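Local coordinates for LPXTG cell wall surface protein (Streptococcus gordonii, PDB 4IGB) that is attached to the streptococcal cell wall and probably serves in adhesion, this chain holding its N-terminal N1 and N2 domains, at residues B[188-200]-B[254-268]. Numbering follows the deposited sequence.
Sequences TDLKLVMKPTDID and ENNVSGLALRSNSNS. With NA (sodium ion), chain M; SO4 (sulfate ion), chain J.
Met194 and Leu262 form a hydrogen-bonded antiparallel pair, with Leu262 N 2.9 Å from Met194 O, and bonds from Ser264 N to Leu192 O and from Leu260 N to Pro196 O continue the pairing on either side. Proline is tolerated because it has no N-H to give but its carbonyl accepts; its ring CG lies 3.8 Å from Leu260 CD2, an apolar contact among buried side chains. Gly259, lacking a side chain, can bring its CA within 3.1 Å of Pro196 O. Lys195, bent at its last two torsions, turns NZ back to Asn255 OD1 (2.8 Å), in the plane of the amide, whose ND2 is held by Ser251 O. At the other end Lys191 NZ reaches the carbonyl of Asn265, tilted 31° from its plane. In a mixed sheet of the N-terminal domain, strand 261-264 lies between strands 193-194 and 220-226; Val193 is also backbone-bonded to Tyr286. Past Pro196, segment 188-200 runs against helix 250-256, where Asp198 N donates to Glu254 O (2.9 Å). The carboxylates of Asp198 and Glu254 stack 25° apart, their OD2 and OE2 4.1 Å from each other; the nearby sodium probably eases this repulsion. Asp198 OD1 binds that ion at 2.6 Å, and Asp200 OD2 and Thr248 O are further ligands.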
# COMPACT_ATOMS: atom_id res chain seq x y z
N THR B 188 -8.09 -9.70 3.46
CA THR B 188 -6.97 -9.06 2.77
C THR B 188 -5.82 -8.82 3.75
O THR B 188 -5.88 -7.93 4.58
CB THR B 188 -7.40 -7.72 2.09
OG1 THR B 188 -8.51 -7.96 1.21
CG2 THR B 188 -6.24 -7.13 1.28
N ASP B 189 -4.80 -9.66 3.64
CA ASP B 189 -3.60 -9.60 4.49
C ASP B 189 -2.57 -8.60 3.95
O ASP B 189 -1.54 -8.37 4.58
CB ASP B 189 -2.96 -11.00 4.58
CG ASP B 189 -2.92 -11.73 3.21
OD1 ASP B 189 -3.08 -11.07 2.15
OD2 ASP B 189 -2.73 -12.97 3.18
N LEU B 190 -2.84 -8.02 2.79
CA LEU B 190 -1.91 -7.06 2.19
C LEU B 190 -1.84 -5.76 2.98
O LEU B 190 -2.85 -5.28 3.48
CB LEU B 190 -2.33 -6.75 0.75
CG LEU B 190 -2.47 -7.96 -0.17
CD1 LEU B 190 -2.96 -7.53 -1.54
CD2 LEU B 190 -1.15 -8.73 -0.28
N LYS B 191 -0.64 -5.20 3.08
CA LYS B 191 -0.44 -3.94 3.78
C LYS B 191 -0.19 -2.82 2.78
O LYS B 191 0.86 -2.76 2.14
CB LYS B 191 0.70 -4.05 4.80
CG LYS B 191 0.45 -5.14 5.86
CD LYS B 191 -0.84 -4.92 6.64
CE LYS B 191 -1.18 -6.17 7.44
NZ LYS B 191 -2.54 -6.12 8.05
N LEU B 192 -1.17 -1.94 2.65
CA LEU B 192 -1.10 -0.92 1.63
C LEU B 192 0.12 -0.04 1.83
O LEU B 192 0.37 0.42 2.92
CB LEU B 192 -2.34 -0.03 1.68
CG LEU B 192 -2.28 1.13 0.71
CD1 LEU B 192 -2.24 0.63 -0.74
CD2 LEU B 192 -3.47 2.08 0.93
N VAL B 193 0.85 0.20 0.75
CA VAL B 193 1.95 1.15 0.79
C VAL B 193 1.67 2.35 -0.10
O VAL B 193 1.14 2.21 -1.22
CB VAL B 193 3.29 0.49 0.39
CG1 VAL B 193 4.38 1.54 0.19
CG2 VAL B 193 3.69 -0.53 1.44
N MET B 194 2.00 3.53 0.40
CA MET B 194 1.94 4.74 -0.40
C MET B 194 3.31 5.41 -0.41
O MET B 194 4.07 5.32 0.56
CB MET B 194 0.88 5.69 0.13
CG MET B 194 -0.56 5.22 -0.16
SD MET B 194 -1.80 6.50 0.10
CE MET B 194 -1.53 7.53 -1.35
N LYS B 195 3.63 6.08 -1.51
CA LYS B 195 4.92 6.74 -1.63
C LYS B 195 4.76 8.13 -2.25
O LYS B 195 4.98 8.32 -3.44
CB LYS B 195 5.88 5.88 -2.46
CG LYS B 195 7.28 6.50 -2.61
CD LYS B 195 8.19 5.59 -3.43
CE LYS B 195 7.70 5.41 -4.84
NZ LYS B 195 7.66 6.70 -5.56
N PRO B 196 4.38 9.12 -1.43
CA PRO B 196 4.24 10.48 -1.97
C PRO B 196 5.61 10.96 -2.44
O PRO B 196 6.60 10.68 -1.76
CB PRO B 196 3.84 11.31 -0.74
CG PRO B 196 3.55 10.34 0.35
CD PRO B 196 4.27 9.08 0.04
N THR B 197 5.67 11.66 -3.56
CA THR B 197 6.93 12.23 -4.03
C THR B 197 6.75 13.68 -4.45
O THR B 197 5.64 14.14 -4.69
CB THR B 197 7.49 11.46 -5.24
OG1 THR B 197 6.57 11.58 -6.33
CG2 THR B 197 7.67 9.99 -4.90
N ASP B 198 7.86 14.41 -4.53
CA ASP B 198 7.81 15.75 -5.09
C ASP B 198 6.88 16.67 -4.34
O ASP B 198 6.22 17.51 -4.94
CB ASP B 198 7.39 15.73 -6.58
CG ASP B 198 7.72 17.05 -7.27
OD1 ASP B 198 8.76 17.65 -6.91
OD2 ASP B 198 6.95 17.51 -8.14
N ILE B 199 6.84 16.53 -3.02
CA ILE B 199 6.09 17.47 -2.21
C ILE B 199 6.94 18.72 -2.01
O ILE B 199 7.74 18.78 -1.07
CB ILE B 199 5.74 16.89 -0.83
CG1 ILE B 199 5.06 15.53 -1.00
CG2 ILE B 199 4.89 17.90 -0.02
CD1 ILE B 199 3.93 15.54 -2.00
N ASP B 200 6.75 19.73 -2.87
CA ASP B 200 7.74 20.80 -3.01
C ASP B 200 7.20 22.14 -3.47
O ASP B 200 7.97 23.07 -3.66
CB ASP B 200 8.86 20.35 -3.96
CG ASP B 200 8.52 20.60 -5.43
OD1 ASP B 200 7.33 20.57 -5.78
OD2 ASP B 200 9.45 20.81 -6.24
N GLU B 254 13.02 13.85 -5.90
CA GLU B 254 11.58 13.85 -5.64
C GLU B 254 11.15 12.74 -4.68
O GLU B 254 10.22 12.92 -3.89
CB GLU B 254 10.79 13.77 -6.95
CG GLU B 254 10.93 15.05 -7.77
CD GLU B 254 10.24 14.97 -9.10
OE1 GLU B 254 9.60 13.94 -9.36
OE2 GLU B 254 10.33 15.93 -9.89
N ASN B 255 11.84 11.62 -4.75
CA ASN B 255 11.61 10.50 -3.84
C ASN B 255 12.34 10.67 -2.52
O ASN B 255 11.76 10.50 -1.45
CB ASN B 255 12.07 9.20 -4.48
CG ASN B 255 11.12 8.69 -5.53
OD1 ASN B 255 10.23 7.88 -5.24
ND2 ASN B 255 11.27 9.18 -6.75
N ASN B 256 13.62 11.01 -2.61
CA ASN B 256 14.48 11.04 -1.42
C ASN B 256 14.48 12.36 -0.65
O ASN B 256 14.53 12.35 0.58
CB ASN B 256 15.91 10.62 -1.80
CG ASN B 256 15.97 9.16 -2.25
OD1 ASN B 256 15.58 8.25 -1.52
ND2 ASN B 256 16.45 8.94 -3.48
N VAL B 257 14.42 13.48 -1.35
CA VAL B 257 14.43 14.78 -0.70
C VAL B 257 13.02 15.29 -0.36
O VAL B 257 12.80 15.86 0.72
CB VAL B 257 15.14 15.84 -1.57
CG1 VAL B 257 14.92 17.23 -0.99
CG2 VAL B 257 16.64 15.51 -1.70
N SER B 258 12.08 15.09 -1.28
CA SER B 258 10.73 15.60 -1.07
C SER B 258 9.66 14.50 -1.08
O SER B 258 8.49 14.79 -1.32
CB SER B 258 10.40 16.67 -2.11
OG SER B 258 10.43 16.12 -3.43
N GLY B 259 10.04 13.27 -0.79
CA GLY B 259 9.09 12.16 -0.73
C GLY B 259 9.34 11.21 0.42
O GLY B 259 10.26 11.39 1.21
N LEU B 260 8.50 10.18 0.54
CA LEU B 260 8.65 9.23 1.63
C LEU B 260 7.82 8.00 1.35
O LEU B 260 7.03 8.00 0.40
CB LEU B 260 8.22 9.86 2.96
CG LEU B 260 6.74 10.24 3.11
CD1 LEU B 260 6.32 10.24 4.57
CD2 LEU B 260 6.47 11.60 2.48
N ALA B 261 7.98 6.96 2.17
CA ALA B 261 7.24 5.72 1.99
C ALA B 261 6.56 5.33 3.29
O ALA B 261 7.15 5.42 4.37
CB ALA B 261 8.15 4.60 1.51
N LEU B 262 5.32 4.87 3.16
CA LEU B 262 4.46 4.54 4.30
C LEU B 262 3.82 3.17 4.10
O LEU B 262 3.15 2.93 3.07
CB LEU B 262 3.36 5.60 4.45
CG LEU B 262 3.78 7.06 4.62
CD1 LEU B 262 2.95 7.99 3.78
CD2 LEU B 262 3.67 7.48 6.09
N ARG B 263 4.04 2.28 5.05
CA ARG B 263 3.38 0.98 5.07
C ARG B 263 2.29 1.00 6.13
O ARG B 263 2.56 1.21 7.31
CB ARG B 263 4.39 -0.13 5.38
CG ARG B 263 3.73 -1.50 5.66
CD ARG B 263 4.59 -2.36 6.55
NE ARG B 263 5.85 -2.77 5.92
CZ ARG B 263 6.88 -3.26 6.61
NH1 ARG B 263 6.78 -3.36 7.94
NH2 ARG B 263 7.99 -3.64 5.99
N SER B 264 1.04 0.83 5.70
CA SER B 264 -0.10 0.83 6.61
C SER B 264 -0.12 -0.37 7.57
O SER B 264 0.51 -1.38 7.33
CB SER B 264 -1.43 0.87 5.82
OG SER B 264 -2.55 0.78 6.70
N ASN B 265 -0.86 -0.22 8.67
CA ASN B 265 -1.22 -1.36 9.50
C ASN B 265 -2.22 -2.30 8.80
O ASN B 265 -2.40 -3.44 9.24
CB ASN B 265 -1.85 -0.89 10.82
CG ASN B 265 -0.83 -0.34 11.78
OD1 ASN B 265 0.33 -0.73 11.74
ND2 ASN B 265 -1.26 0.56 12.67
N SER B 266 -2.89 -1.80 7.76
CA SER B 266 -3.98 -2.57 7.15
C SER B 266 -3.93 -2.51 5.63
O SER B 266 -2.92 -2.08 5.05
CB SER B 266 -5.35 -2.05 7.62
OG SER B 266 -5.60 -0.74 7.11
N ASN B 267 -5.01 -2.92 5.00
CA ASN B 267 -5.11 -2.83 3.55
C ASN B 267 -5.63 -1.45 3.12
O ASN B 267 -5.94 -1.22 1.95
CB ASN B 267 -6.02 -3.94 3.01
CG ASN B 267 -7.44 -3.86 3.58
OD1 ASN B 267 -7.63 -3.51 4.74
ND2 ASN B 267 -8.43 -4.19 2.77
N SER B 268 -5.74 -0.52 4.07
CA SER B 268 -6.19 0.82 3.72
C SER B 268 -5.39 1.95 4.35
O SER B 268 -4.61 1.76 5.29
CB SER B 268 -7.67 1.01 4.09
OG SER B 268 -7.81 0.94 5.48
NA NA M . 9.43 19.58 -8.59
S SO4 J . 7.37 4.46 -9.02
O1 SO4 J . 8.51 5.27 -8.61
O2 SO4 J . 6.15 5.05 -8.51
O3 SO4 J . 7.53 3.10 -8.49
O4 SO4 J . 7.28 4.43 -10.48
O HOH W 1 7.99 12.15 -8.64
O HOH W 2 9.44 18.06 -10.51